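Local structure of fusolin (Unidentified entomopoxvirus, 4OW5) at residues I8-R13 with C228-F233; I134-C139 with L211-Q216; Q182-S187 with V195-V200. The protein probably binds chitin through a domain of the lytic polysaccharide monooxygenase family, enhances viral virulence and crystallises in vivo into viral spindles. One frame throughout, in Å; residues are numbered along the deposited sequence.

In the fold
All three contacts lie in the lytic polysaccharide monooxygenase domain, whose core is two packed beta sheets. Contact 2 joins the sheets through their side chains. Contact 1, centred about 10 Å away, ties helix 10-17 to strand 223-234, the neighbour of 209-217. Contact 3, centred about 11 Å from contact 2, sits toward edge strand 180-182; strand 194-203 also pairs with 131-140, F136 N lying 2.7 Å from T198 O. Contacts 1 and 3 are about 17 Å apart between centres. H1 and H144, which bind zinc or copper in this protein although no metal is modelled on this chain, lie by contact 2, the W215 side chain about 4 Å from that of H144 and about 6 Å from that of H1.

Contact 1 (I8-R13 with C228-F233); sequences IARQRR and CADVIF. With EDO (1,2-ethanediol), chain F; EDO (1,2-ethanediol), chain H.
R10 grips D230 side-on, two nitrogens to two oxygens. NH2 of R10 gives a nearly straight bond of 2.7 Å to OD1 of D230, and NE of R10 reaches OD2 of D230 at 3.0 Å. Both oxygens use their syn lone pairs and the two planes are only 11° apart, so the carboxylate fixes the rotation of the guanidinium. The R10 chain runs extended until it bends at chi3 (-75°), which brings NE and NH2 round to face the acid. On the remaining edge, NH1 and NH2 of R10 share O2 of a 1,2-ethanediol, probably from the crystallisation liquor; NH1 also bonds M111 O, and W117 adds a cation-pi contact.

The backbone repeats the link: R10 N donates to C228 O at 2.8 Å. A9 is at the N-cap position of helix 10-17, and these bonds from R10 tie the first turn of that helix to strand 223-234 of the beta-sandwich core, beside the C228-C93 disulfide. Waters bridge the two backbones. One lies between I8 O and D230 O; another accepts from D230 N and lies 2.8 Å from I8 O; a third joins Q11 OE1 to C228 N, while NE2 of Q11 turns to D66 O and N227.

Packing is thin beyond this. CB of C228 lies over one face of the R10 guanidinium, 4.4 Å from NE of R10, and CB of A229 sits 3.7 Å from I8 O.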
loop_
_atom_site.group_PDB
_atom_site.type_symbol
_atom_site.label_atom_id
_atom_site.label_comp_id
_atom_site.label_asym_id
_atom_site.label_seq_id
_atom_site.Cartn_x
_atom_site.Cartn_y
_atom_site.Cartn_z
ATOM N N ILE A 8 2.564 18.708 -3.018
ATOM C CA ILE A 8 1.636 19.443 -3.892
ATOM C C ILE A 8 0.187 19.251 -3.455
ATOM O O ILE A 8 -0.234 18.119 -3.172
ATOM C CB ILE A 8 1.848 19.107 -5.385
ATOM C CG1 ILE A 8 1.107 20.118 -6.278
ATOM C CG2 ILE A 8 1.504 17.670 -5.756
ATOM C CD1 ILE A 8 1.464 20.028 -7.803
ATOM N N ALA A 9 -0.562 20.375 -3.332
ATOM C CA ALA A 9 -1.957 20.293 -2.928
ATOM C C ALA A 9 -2.759 19.575 -4.038
ATOM O O ALA A 9 -2.422 19.682 -5.221
ATOM C CB ALA A 9 -2.536 21.674 -2.695
ATOM N N ARG A 10 -3.818 18.874 -3.650
ATOM C CA ARG A 10 -4.669 18.115 -4.572
ATOM C C ARG A 10 -5.172 18.963 -5.737
ATOM O O ARG A 10 -5.062 18.550 -6.901
ATOM C CB ARG A 10 -5.870 17.543 -3.812
ATOM C CG ARG A 10 -6.714 16.610 -4.621
ATOM C CD ARG A 10 -7.876 16.132 -3.779
ATOM N NE ARG A 10 -7.447 15.131 -2.798
ATOM C CZ ARG A 10 -8.275 14.492 -1.987
ATOM N NH1 ARG A 10 -9.578 14.736 -2.035
ATOM N NH2 ARG A 10 -7.813 13.579 -1.139
ATOM N N GLN A 11 -5.772 20.111 -5.421
ATOM C CA GLN A 11 -6.335 20.970 -6.448
ATOM C C GLN A 11 -5.236 21.629 -7.298
ATOM O O GLN A 11 -5.483 21.939 -8.460
ATOM C CB GLN A 11 -7.287 22.016 -5.875
ATOM C CG GLN A 11 -6.677 23.289 -5.295
ATOM C CD GLN A 11 -5.781 23.092 -4.112
ATOM O OE1 GLN A 11 -5.858 22.114 -3.392
ATOM N NE2 GLN A 11 -4.982 24.068 -3.832
ATOM N N ARG A 12 -4.086 21.903 -6.705
ATOM C CA ARG A 12 -2.947 22.456 -7.422
ATOM C C ARG A 12 -2.415 21.443 -8.451
ATOM O O ARG A 12 -2.133 21.822 -9.584
ATOM C CB ARG A 12 -1.819 22.848 -6.444
ATOM C CG ARG A 12 -0.564 23.400 -7.124
ATOM C CD ARG A 12 -0.839 24.553 -8.058
ATOM N NE ARG A 12 0.380 24.989 -8.733
ATOM C CZ ARG A 12 0.428 25.886 -9.712
ATOM N NH1 ARG A 12 -0.683 26.489 -10.131
ATOM N NH2 ARG A 12 1.586 26.186 -10.283
ATOM N N ARG A 13 -2.300 20.172 -8.077
ATOM C CA ARG A 13 -1.892 19.136 -9.042
ATOM C C ARG A 13 -2.879 19.072 -10.221
ATOM O O ARG A 13 -2.451 18.983 -11.377
ATOM C CB ARG A 13 -1.785 17.760 -8.381
ATOM C CG ARG A 13 -1.375 16.652 -9.338
ATOM C CD ARG A 13 -1.333 15.303 -8.665
ATOM N NE ARG A 13 -0.074 15.106 -7.963
ATOM C CZ ARG A 13 1.005 14.491 -8.439
ATOM N NH1 ARG A 13 1.017 14.010 -9.682
ATOM N NH2 ARG A 13 2.090 14.360 -7.682
ATOM N N CYS A 228 -5.975 20.132 0.860
ATOM C CA CYS A 228 -5.641 18.732 1.038
ATOM C C CYS A 228 -4.447 18.398 0.191
ATOM O O CYS A 228 -4.384 18.823 -0.955
ATOM C CB CYS A 228 -6.824 17.836 0.656
ATOM S SG CYS A 228 -8.227 17.989 1.769
ATOM N N ALA A 229 -3.516 17.615 0.727
ATOM C CA ALA A 229 -2.369 17.090 -0.014
ATOM C C ALA A 229 -2.322 15.573 0.215
ATOM O O ALA A 229 -2.339 15.124 1.357
ATOM C CB ALA A 229 -1.096 17.737 0.441
ATOM N N ASP A 230 -2.273 14.815 -0.863
ATOM C CA ASP A 230 -2.221 13.346 -0.844
ATOM C C ASP A 230 -0.760 12.882 -0.805
ATOM O O ASP A 230 0.078 13.359 -1.571
ATOM C CB ASP A 230 -2.937 12.778 -2.062
ATOM C CG ASP A 230 -4.384 13.242 -2.138
ATOM O OD1 ASP A 230 -5.187 12.843 -1.243
ATOM O OD2 ASP A 230 -4.720 14.017 -3.081
ATOM N N VAL A 231 -0.458 11.976 0.080
ATOM C CA VAL A 231 0.906 11.497 0.331
ATOM C C VAL A 231 0.926 9.993 0.661
ATOM O O VAL A 231 0.021 9.470 1.309
ATOM C CB VAL A 231 1.555 12.297 1.524
ATOM C CG1 VAL A 231 3.049 11.959 1.725
ATOM C CG2 VAL A 231 1.368 13.805 1.405
ATOM N N ILE A 232 2.044 9.343 0.315
ATOM C CA ILE A 232 2.300 7.957 0.641
ATOM C C ILE A 232 3.788 7.758 0.873
ATOM O O ILE A 232 4.615 8.331 0.175
ATOM C CB ILE A 232 1.762 6.966 -0.431
ATOM C CG1 ILE A 232 1.590 5.571 0.189
ATOM C CG2 ILE A 232 2.616 6.927 -1.707
ATOM C CD1 ILE A 232 0.950 4.520 -0.775
ATOM N N PHE A 233 4.128 6.937 1.846
ATOM C CA PHE A 233 5.505 6.555 2.065
ATOM C C PHE A 233 5.763 5.296 1.226
ATOM O O PHE A 233 4.899 4.427 1.171
ATOM C CB PHE A 233 5.771 6.320 3.570
ATOM C CG PHE A 233 5.830 7.627 4.314
ATOM C CD1 PHE A 233 6.863 8.515 4.094
ATOM C CD2 PHE A 233 4.851 7.967 5.238
ATOM C CE1 PHE A 233 6.899 9.739 4.736
ATOM C CE2 PHE A 233 4.914 9.177 5.919
ATOM C CZ PHE A 233 5.961 10.047 5.681
HETATM C C1 EDO F . 4.646 23.555 -10.239
HETATM O O1 EDO F . 4.459 24.952 -10.058
HETATM C C2 EDO F . 3.513 22.764 -9.523
HETATM O O2 EDO F . 2.983 23.517 -8.433
HETATM C C1 EDO H . -11.838 14.387 0.647
HETATM O O1 EDO H . -13.010 14.562 1.365
HETATM C C2 EDO H . -11.869 13.131 -0.233
HETATM O O2 EDO H . -10.520 12.741 -0.332
HETATM O O HOH W 1 0.856 15.656 -2.699
HETATM O O HOH W 2 -2.216 16.141 -3.401
HETATM O O HOH W 3 -7.564 20.773 -1.408
#

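Contact 2 (I134-C139 with L211-Q216)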
loop_
_atom_site.group_PDB
_atom_site.type_symbol
_atom_site.label_atom_id
_atom_site.label_comp_id
_atom_site.label_asym_id
_atom_site.label_seq_id
_atom_site.Cartn_x
_atom_site.Cartn_y
_atom_site.Cartn_z
ATOM N N ILE A 134 9.515 16.464 6.659
ATOM C CA ILE A 134 9.326 17.003 5.327
ATOM C C ILE A 134 9.393 18.511 5.455
ATOM O O ILE A 134 8.791 19.079 6.364
ATOM C CB ILE A 134 8.068 16.515 4.571
ATOM C CG1 ILE A 134 6.784 17.230 4.964
ATOM C CG2 ILE A 134 7.947 15.010 4.659
ATOM C CD1 ILE A 134 5.562 16.821 4.089
ATOM N N GLU A 135 10.063 19.162 4.512
ATOM C CA GLU A 135 10.068 20.598 4.516
ATOM C C GLU A 135 8.896 21.087 3.649
ATOM O O GLU A 135 8.979 21.094 2.435
ATOM C CB GLU A 135 11.401 21.177 4.072
ATOM C CG GLU A 135 11.443 22.677 4.262
ATOM C CD GLU A 135 12.653 23.334 3.638
ATOM O OE1 GLU A 135 12.833 23.204 2.404
ATOM O OE2 GLU A 135 13.354 24.079 4.359
ATOM N N PHE A 136 7.832 21.501 4.297
ATOM C CA PHE A 136 6.662 22.059 3.661
ATOM C C PHE A 136 7.012 23.320 2.913
ATOM O O PHE A 136 7.781 24.137 3.422
ATOM C CB PHE A 136 5.554 22.399 4.688
ATOM C CG PHE A 136 4.710 21.234 5.110
ATOM C CD1 PHE A 136 3.539 20.936 4.446
ATOM C CD2 PHE A 136 5.080 20.444 6.190
ATOM C CE1 PHE A 136 2.737 19.874 4.853
ATOM C CE2 PHE A 136 4.289 19.363 6.582
ATOM C CZ PHE A 136 3.111 19.103 5.927
ATOM N N GLU A 137 6.434 23.494 1.730
ATOM C CA GLU A 137 6.527 24.734 0.960
ATOM C C GLU A 137 5.116 25.148 0.589
ATOM O O GLU A 137 4.363 24.369 -0.022
ATOM C CB GLU A 137 7.427 24.592 -0.294
ATOM C CG GLU A 137 7.724 25.939 -0.928
ATOM C CD GLU A 137 8.412 25.911 -2.279
ATOM O OE1 GLU A 137 7.859 25.279 -3.205
ATOM O OE2 GLU A 137 9.454 26.588 -2.440
ATOM N N PHE A 138 4.705 26.308 1.070
ATOM C CA PHE A 138 3.417 26.897 0.752
ATOM C C PHE A 138 3.702 28.142 -0.108
ATOM O O PHE A 138 4.503 29.007 0.277
ATOM C CB PHE A 138 2.629 27.206 2.016
ATOM C CG PHE A 138 1.197 27.562 1.717
ATOM C CD1 PHE A 138 0.838 28.863 1.414
ATOM C CD2 PHE A 138 0.204 26.587 1.719
ATOM C CE1 PHE A 138 -0.477 29.178 1.072
ATOM C CE2 PHE A 138 -1.120 26.922 1.453
ATOM C CZ PHE A 138 -1.448 28.217 1.107
ATOM N N CYS A 139 3.069 28.196 -1.258
ATOM C CA CYS A 139 3.260 29.192 -2.297
ATOM C C CYS A 139 2.209 30.295 -2.199
ATOM O O CYS A 139 1.068 30.079 -2.616
ATOM C CB CYS A 139 3.212 28.493 -3.650
ATOM S SG CYS A 139 3.535 29.554 -5.079
ATOM N N LEU A 211 -2.624 15.149 4.179
ATOM C CA LEU A 211 -2.137 16.257 4.994
ATOM C C LEU A 211 -3.083 17.410 4.702
ATOM O O LEU A 211 -3.438 17.606 3.538
ATOM C CB LEU A 211 -0.673 16.619 4.687
ATOM C CG LEU A 211 0.332 15.524 5.073
ATOM C CD1 LEU A 211 1.703 15.807 4.582
ATOM C CD2 LEU A 211 0.368 15.316 6.560
ATOM N N TYR A 212 -3.621 18.034 5.738
ATOM C CA TYR A 212 -4.541 19.156 5.615
ATOM C C TYR A 212 -3.859 20.418 6.139
ATOM O O TYR A 212 -3.354 20.415 7.247
ATOM C CB TYR A 212 -5.816 18.875 6.373
ATOM C CG TYR A 212 -7.002 19.742 6.002
ATOM C CD1 TYR A 212 -7.418 19.865 4.676
ATOM C CD2 TYR A 212 -7.708 20.443 6.973
ATOM C CE1 TYR A 212 -8.524 20.626 4.336
ATOM C CE2 TYR A 212 -8.850 21.161 6.651
ATOM C CZ TYR A 212 -9.240 21.276 5.331
ATOM O OH TYR A 212 -10.398 21.939 5.050
ATOM N N VAL A 213 -3.780 21.446 5.309
ATOM C CA VAL A 213 -3.097 22.704 5.647
ATOM C C VAL A 213 -4.101 23.841 5.622
ATOM O O VAL A 213 -4.803 24.057 4.617
ATOM C CB VAL A 213 -1.934 23.005 4.682
ATOM C CG1 VAL A 213 -1.264 24.347 5.015
ATOM C CG2 VAL A 213 -0.896 21.897 4.713
ATOM N N ARG A 214 -4.096 24.598 6.714
ATOM C CA ARG A 214 -4.889 25.782 6.917
ATOM C C ARG A 214 -3.958 26.984 7.011
ATOM O O ARG A 214 -3.064 26.977 7.852
ATOM C CB ARG A 214 -5.685 25.659 8.207
ATOM C CG ARG A 214 -6.557 26.881 8.463
ATOM C CD ARG A 214 -7.190 26.779 9.816
ATOM N NE ARG A 214 -8.006 27.948 10.127
ATOM C CZ ARG A 214 -8.287 28.380 11.357
ATOM N NH1 ARG A 214 -7.810 27.743 12.424
ATOM N NH2 ARG A 214 -9.057 29.443 11.531
ATOM N N TRP A 215 -4.141 27.982 6.164
ATOM C CA TRP A 215 -3.377 29.238 6.189
ATOM C C TRP A 215 -4.382 30.307 6.557
ATOM O O TRP A 215 -5.281 30.612 5.771
ATOM C CB TRP A 215 -2.677 29.538 4.861
ATOM C CG TRP A 215 -1.962 30.864 4.858
ATOM C CD1 TRP A 215 -1.293 31.448 5.896
ATOM C CD2 TRP A 215 -1.799 31.740 3.737
ATOM N NE1 TRP A 215 -0.753 32.644 5.497
ATOM C CE2 TRP A 215 -1.049 32.851 4.179
ATOM C CE3 TRP A 215 -2.216 31.697 2.403
ATOM C CZ2 TRP A 215 -0.730 33.928 3.335
ATOM C CZ3 TRP A 215 -1.899 32.764 1.567
ATOM C CH2 TRP A 215 -1.174 33.866 2.036
ATOM N N GLN A 216 -4.332 30.763 7.797
ATOM C CA GLN A 216 -5.326 31.667 8.339
ATOM C C GLN A 216 -4.770 33.070 8.519
ATOM O O GLN A 216 -3.769 33.253 9.186
ATOM C CB GLN A 216 -5.806 31.127 9.691
ATOM C CG GLN A 216 -6.864 32.003 10.414
ATOM C CD GLN A 216 -8.118 32.197 9.615
ATOM O OE1 GLN A 216 -8.806 31.223 9.240
ATOM N NE2 GLN A 216 -8.496 33.439 9.366
#
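The side chains of F138 and W215 run across each other at about a right angle at one end of this contact, where CE1 of F138 comes within 3.3 Å of CE3 of W215. Their ring planes stand at 61° and the centroid of the F138 ring is 5.3 Å from that of the tryptophan's six-membered ring, an oblique meeting. Both side chains leave their strands with CG anti to the backbone N (chi1 -169° for F138), and each crosses the gap between the sheets to meet the other.

Farther along, F136 slides past V213 in the opposite direction, its CE1 4.2 Å from CG2 of V213, and slants across L211, with CZ 3.8 Å from CD1 of L211. The F136 ring also has CD1 of its neighbour I134 over one face, near the rim. That same methyl meets CD1 of L211 tip to tip at 4.0 Å. V213 stands between the two phenylalanines, since its other methyl, CG1, approaches CD2 of F138 at 4.2 Å.

The strand segments pass face to face, their axes 10.4 Å apart at closest and turned by 49°, as between the two sheets of the fibronectin type III-like beta sandwich on which this family is built. I4 of strand 2-6 packs on both F138 and V213. W215 stacks on F149 and bonds S147 OG through NE1, with the metal-binding H144 alongside.

Across the gap the chemistry is wholly apolar: carbon meets carbon, and cohesion comes from dispersion and the burial of hydrocarbon. W215 brings this core up to the metal-site histidines and probably forms part of the second shell around them.

Contact 3 (Q182-S187 with V195-V200); sequences QRRPDS and VYRTTV
R184 and R197 lay their guanidinium groups flat on each other, centres 3.8 Å apart and planes 26° from parallel. NH1 of R184 sits over one face of the R197 group, toward its rim, 3.4 Å from NE of R197; both atoms are donors and do not bond each other, and two like-charged groups are stacked. R184 runs extended from CG to NE, whereas R197 bends at chi3 (-55°) to bring its flat end against the face of the R184 group.

This is the close-packed part. The edge of the R197 group is held by NH1, which gives a 3.0 Å bond to Q182 O, with the oxygen tilted from the guanidinium plane. NH1 of R197 also donates to a water that accepts from R184 N, so one nitrogen reaches the loop backbone both directly and through solvent. Beside it V195 wedges two methyls against R183: CG2 lies 3.9 Å from CA of R183, and CG1 is 4.0 Å from CB of R183.

The outer side is looser. Q182 is exposed, its CB pointing away from the strand, while R183 turns its end off to C189 O. OG of S187 is 4.2 Å from CG1 of V195; its polar partners are E137 and C189 N. A type I turn from R184 to S187, closed by S187 N to R184 O, lies in the loop between edge strand 180-182 and strand 194-203.

The like charges of the stack are probably offset by E135, which forms a salt bridge with R184 NH1 and a long, weak ion pair with R197. R184 carries the stack to the subunit interface, its NH2 bonding M359 O of the second subunit.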
loop_
_atom_site.group_PDB
_atom_site.type_symbol
_atom_site.label_atom_id
_atom_site.label_comp_id
_atom_site.label_asym_id
_atom_site.label_seq_id
_atom_site.Cartn_x
_atom_site.Cartn_y
_atom_site.Cartn_z
ATOM N N GLN A 182 12.901 33.699 1.192
ATOM C CA GLN A 182 13.154 33.696 -0.231
ATOM C C GLN A 182 13.067 32.279 -0.729
ATOM O O GLN A 182 13.594 31.358 -0.086
ATOM C CB GLN A 182 14.537 34.298 -0.613
ATOM C CG GLN A 182 14.675 34.562 -2.117
ATOM C CD GLN A 182 16.100 34.881 -2.514
ATOM O OE1 GLN A 182 16.687 35.858 -2.058
ATOM N NE2 GLN A 182 16.708 34.055 -3.359
ATOM N N ARG A 183 12.418 32.102 -1.880
ATOM C CA ARG A 183 12.295 30.796 -2.502
ATOM C C ARG A 183 13.685 30.322 -2.932
ATOM O O ARG A 183 14.540 31.130 -3.337
ATOM C CB ARG A 183 11.345 30.842 -3.730
ATOM C CG ARG A 183 12.004 31.394 -4.993
ATOM C CD ARG A 183 11.072 31.572 -6.195
ATOM N NE ARG A 183 10.993 30.400 -7.063
ATOM C CZ ARG A 183 11.946 29.975 -7.896
ATOM N NH1 ARG A 183 13.109 30.620 -7.980
ATOM N NH2 ARG A 183 11.752 28.890 -8.637
ATOM N N ARG A 184 13.911 29.036 -2.865
ATOM C CA ARG A 184 15.185 28.503 -3.306
ATOM C C ARG A 184 15.183 28.350 -4.821
ATOM O O ARG A 184 14.118 28.257 -5.416
ATOM C CB ARG A 184 15.448 27.156 -2.668
ATOM C CG ARG A 184 15.682 27.176 -1.178
ATOM C CD ARG A 184 16.465 25.937 -0.804
ATOM N NE ARG A 184 16.510 25.729 0.642
ATOM C CZ ARG A 184 15.540 25.173 1.355
ATOM N NH1 ARG A 184 14.410 24.780 0.767
ATOM N NH2 ARG A 184 15.673 25.032 2.661
ATOM N N PRO A 185 16.355 28.257 -5.477
ATOM C CA PRO A 185 16.372 28.061 -6.946
ATOM C C PRO A 185 15.585 26.842 -7.442
ATOM O O PRO A 185 15.047 26.888 -8.541
ATOM C CB PRO A 185 17.861 27.905 -7.253
ATOM C CG PRO A 185 18.543 28.699 -6.145
ATOM C CD PRO A 185 17.717 28.411 -4.931
ATOM N N ASP A 186 15.462 25.774 -6.628
ATOM C CA ASP A 186 14.704 24.576 -7.030
ATOM C C ASP A 186 13.199 24.636 -6.612
ATOM O O ASP A 186 12.488 23.634 -6.732
ATOM C CB ASP A 186 15.346 23.331 -6.402
ATOM C CG ASP A 186 15.164 23.174 -4.896
ATOM O OD1 ASP A 186 14.821 24.182 -4.215
ATOM O OD2 ASP A 186 15.431 22.078 -4.387
ATOM N N SER A 187 12.720 25.780 -6.114
ATOM C CA SER A 187 11.347 25.880 -5.662
ATOM C C SER A 187 10.326 25.454 -6.689
ATOM O O SER A 187 10.461 25.703 -7.886
ATOM C CB SER A 187 11.018 27.297 -5.245
ATOM O OG SER A 187 9.640 27.370 -4.906
ATOM N N VAL A 195 8.182 32.374 -0.276
ATOM C CA VAL A 195 7.400 31.185 0.064
ATOM C C VAL A 195 7.338 31.079 1.579
ATOM O O VAL A 195 8.127 31.721 2.282
ATOM C CB VAL A 195 8.003 29.889 -0.553
ATOM C CG1 VAL A 195 7.861 29.869 -2.074
ATOM C CG2 VAL A 195 9.461 29.689 -0.142
ATOM N N TYR A 196 6.439 30.249 2.074
ATOM C CA TYR A 196 6.389 29.844 3.464
ATOM C C TYR A 196 6.992 28.463 3.507
ATOM O O TYR A 196 6.524 27.595 2.770
ATOM C CB TYR A 196 4.987 29.812 4.021
ATOM C CG TYR A 196 4.328 31.158 4.153
ATOM C CD1 TYR A 196 4.536 31.939 5.269
ATOM C CD2 TYR A 196 3.369 31.573 3.243
ATOM C CE1 TYR A 196 3.900 33.166 5.424
ATOM C CE2 TYR A 196 2.740 32.805 3.370
ATOM C CZ TYR A 196 3.030 33.615 4.449
ATOM O OH TYR A 196 2.379 34.813 4.572
ATOM N N ARG A 197 8.046 28.260 4.303
ATOM C CA ARG A 197 8.675 26.941 4.467
ATOM C C ARG A 197 8.868 26.579 5.906
ATOM O O ARG A 197 9.326 27.406 6.672
ATOM C CB ARG A 197 10.046 26.856 3.826
ATOM C CG ARG A 197 10.100 26.849 2.355
ATOM C CD ARG A 197 11.474 26.380 1.881
ATOM N NE ARG A 197 12.600 27.147 2.424
ATOM C CZ ARG A 197 13.229 28.165 1.823
ATOM N NH1 ARG A 197 12.848 28.579 0.626
ATOM N NH2 ARG A 197 14.253 28.763 2.417
ATOM N N THR A 198 8.626 25.321 6.253
ATOM C CA THR A 198 8.841 24.810 7.608
ATOM C C THR A 198 9.042 23.292 7.546
ATOM O O THR A 198 8.452 22.657 6.699
ATOM C CB THR A 198 7.640 25.186 8.529
ATOM O OG1 THR A 198 8.011 25.016 9.885
ATOM C CG2 THR A 198 6.370 24.385 8.243
ATOM N N THR A 199 9.812 22.725 8.470
ATOM C CA THR A 199 9.986 21.289 8.605
ATOM C C THR A 199 9.067 20.805 9.691
ATOM O O THR A 199 9.072 21.339 10.809
ATOM C CB THR A 199 11.441 20.906 8.883
ATOM O OG1 THR A 199 12.216 21.313 7.765
ATOM C CG2 THR A 199 11.629 19.392 9.059
ATOM N N VAL A 200 8.315 19.743 9.377
ATOM C CA VAL A 200 7.433 19.057 10.312
ATOM C C VAL A 200 7.772 17.600 10.230
ATOM O O VAL A 200 8.010 17.104 9.119
ATOM C CB VAL A 200 5.934 19.304 9.986
ATOM C CG1 VAL A 200 5.027 18.625 11.009
ATOM C CG2 VAL A 200 5.638 20.782 9.901
HETATM O O HOH W 4 11.880 27.069 -1.757
#